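Local structure of F5/8 type C domain protein (Bacteroides ovatus, 4ZRX) at residues V406-D411 with K415-G420. The protein is a putative alpha-L-fucosidase that probably removes terminal L-fucose from glycans and carries an F5/8 type C domain likely to bind carbohydrate. Residues are numbered along the deposited sequence; the frame is centred on the assembly and turned at random. Where two conformers were deposited one is given.
Sequences VEALTD and KEVGKG
Lys-415 pairs with Ala-408 through two backbone hydrogen bonds, Lys-415 N to Ala-408 O at 2.8 Å and Ala-408 N to Lys-415 O at 2.9 Å. Lys-415 O also takes a CA-H...O contact from Glu-407. The extended Lys-415 side chain leads away from the partner strand. Glu-416 lies opposite Glu-407 in a non-hydrogen-bonded pair. One water donates to both carboxylates, 2.7 Å from Glu-407 OE2 and 2.7 Å from Glu-416 OE1. Val-417 and Gly-418 together face Val-406, a classic beta bulge. Val-417 N and Gly-418 N donate to Val-406 O at 2.9 and 3.2 Å, respectively, from the same face of the carbonyl plane. The Val-417 side chain reaches those of Val-406 and Ala-408. Its chi1 of -66° sets Val-417 CG2 between the backbone N and the carbonyl carbon, 3.7 Å from Val-406 CG1, while Val-417 CG1 touches Ala-408 CB. Gly-418 O accepts from Val-406 N. The segments belong to the hairpin of strands 401-410 and 413-420, at one edge of a four-stranded antiparallel sheet. Val-406 and Val-417 also touch strand 427-431 of a second sheet. On the other face, Arg-440 and Arg-442 form salt bridges with Glu-407 OE1. These arginines and the shared water probably ease the repulsion between the two glutamates.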
loop_
_atom_site.group_PDB
_atom_site.type_symbol
_atom_site.label_atom_id
_atom_site.label_comp_id
_atom_site.label_asym_id
_atom_site.label_seq_id
_atom_site.Cartn_x
_atom_site.Cartn_y
_atom_site.Cartn_z
ATOM N N VAL A 406 -21.319 -10.923 -10.210
ATOM C CA VAL A 406 -21.617 -9.909 -11.188
ATOM C C VAL A 406 -21.528 -10.508 -12.594
ATOM O O VAL A 406 -20.606 -11.232 -12.923
ATOM C CB VAL A 406 -20.649 -8.722 -11.141
ATOM C CG1 VAL A 406 -21.091 -7.670 -12.002
ATOM C CG2 VAL A 406 -20.510 -8.206 -9.682
ATOM N N GLU A 407 -22.591 -10.219 -13.382
ATOM C CA GLU A 407 -22.712 -10.661 -14.752
ATOM C C GLU A 407 -22.978 -9.473 -15.657
ATOM O O GLU A 407 -23.502 -8.469 -15.223
ATOM C CB GLU A 407 -23.851 -11.679 -14.868
ATOM C CG GLU A 407 -23.573 -12.904 -14.048
ATOM C CD GLU A 407 -24.805 -13.730 -13.771
ATOM O OE1 GLU A 407 -25.966 -13.257 -13.932
ATOM O OE2 GLU A 407 -24.613 -14.873 -13.369
ATOM N N ALA A 408 -22.498 -9.585 -16.897
ATOM C CA ALA A 408 -22.663 -8.562 -17.929
ATOM C C ALA A 408 -23.379 -9.164 -19.104
ATOM O O ALA A 408 -23.088 -10.313 -19.530
ATOM C CB ALA A 408 -21.336 -8.021 -18.332
ATOM N N LEU A 409 -24.397 -8.448 -19.575
ATOM C CA LEU A 409 -25.172 -8.925 -20.699
ATOM C C LEU A 409 -24.519 -8.572 -22.022
ATOM O O LEU A 409 -24.591 -7.379 -22.485
ATOM C CB LEU A 409 -26.559 -8.364 -20.631
ATOM C CG LEU A 409 -27.498 -8.872 -21.704
ATOM C CD1 LEU A 409 -27.568 -10.359 -21.735
ATOM C CD2 LEU A 409 -28.899 -8.280 -21.491
ATOM N N THR A 410 -23.971 -9.574 -22.686
ATOM C CA THR A 410 -23.361 -9.417 -24.043
ATOM C C THR A 410 -24.425 -9.635 -25.113
ATOM O O THR A 410 -25.583 -9.950 -24.773
ATOM C CB THR A 410 -22.220 -10.400 -24.269
ATOM O OG1 THR A 410 -22.777 -11.733 -24.481
ATOM C CG2 THR A 410 -21.284 -10.405 -23.115
ATOM N N ASP A 411 -24.024 -9.496 -26.393
ATOM C CA ASP A 411 -24.811 -9.844 -27.578
ATOM C C ASP A 411 -25.184 -11.324 -27.591
ATOM O O ASP A 411 -26.098 -11.722 -28.280
ATOM C CB ASP A 411 -24.073 -9.465 -28.920
ATOM C CG ASP A 411 -22.699 -10.188 -29.142
ATOM O OD1 ASP A 411 -22.401 -11.242 -28.564
ATOM O OD2 ASP A 411 -21.858 -9.686 -29.930
ATOM N N LYS A 415 -22.668 -13.063 -19.248
ATOM C CA LYS A 415 -21.323 -13.578 -18.950
ATOM C C LYS A 415 -20.950 -13.226 -17.519
ATOM O O LYS A 415 -21.122 -12.094 -17.116
ATOM C CB LYS A 415 -20.330 -12.963 -19.896
ATOM C CG LYS A 415 -18.942 -13.589 -19.818
ATOM C CD LYS A 415 -17.979 -12.910 -20.789
ATOM C CE LYS A 415 -16.652 -13.690 -20.805
ATOM N NZ LYS A 415 -15.619 -12.767 -21.376
ATOM N N GLU A 416 -20.453 -14.197 -16.769
ATOM C CA GLU A 416 -19.949 -13.893 -15.423
ATOM C C GLU A 416 -18.663 -13.068 -15.534
ATOM O O GLU A 416 -17.707 -13.440 -16.242
ATOM C CB GLU A 416 -19.767 -15.197 -14.647
ATOM C CG GLU A 416 -19.445 -14.928 -13.169
ATOM C CD GLU A 416 -19.362 -16.207 -12.379
ATOM O OE1 GLU A 416 -20.353 -16.944 -12.359
ATOM O OE2 GLU A 416 -18.289 -16.440 -11.751
ATOM N N VAL A 417 -18.637 -11.928 -14.882
ATOM C CA VAL A 417 -17.458 -11.060 -14.903
ATOM C C VAL A 417 -16.790 -10.990 -13.558
ATOM O O VAL A 417 -15.615 -10.532 -13.518
ATOM C CB VAL A 417 -17.757 -9.658 -15.441
ATOM C CG1 VAL A 417 -18.134 -9.758 -16.927
ATOM C CG2 VAL A 417 -18.848 -8.886 -14.636
ATOM N N GLY A 418 -17.461 -11.348 -12.456
ATOM C CA GLY A 418 -16.732 -11.422 -11.188
ATOM C C GLY A 418 -17.514 -11.998 -10.078
ATOM O O GLY A 418 -18.707 -12.112 -10.163
ATOM N N LYS A 419 -16.784 -12.371 -9.026
ATOM C CA LYS A 419 -17.368 -12.867 -7.836
ATOM C C LYS A 419 -16.583 -12.270 -6.693
ATOM O O LYS A 419 -15.368 -12.148 -6.816
ATOM C CB LYS A 419 -17.232 -14.363 -7.751
ATOM C CG LYS A 419 -18.329 -15.147 -8.485
ATOM C CD LYS A 419 -18.142 -16.675 -8.230
ATOM C CE LYS A 419 -19.083 -17.193 -7.252
ATOM N NZ LYS A 419 -20.490 -17.227 -7.769
ATOM N N GLY A 420 -17.260 -12.013 -5.588
ATOM C CA GLY A 420 -16.620 -11.469 -4.406
ATOM C C GLY A 420 -17.333 -11.971 -3.165
ATOM O O GLY A 420 -18.230 -12.794 -3.233
HETATM O O HOH W 1 -22.783 -16.817 -13.419
#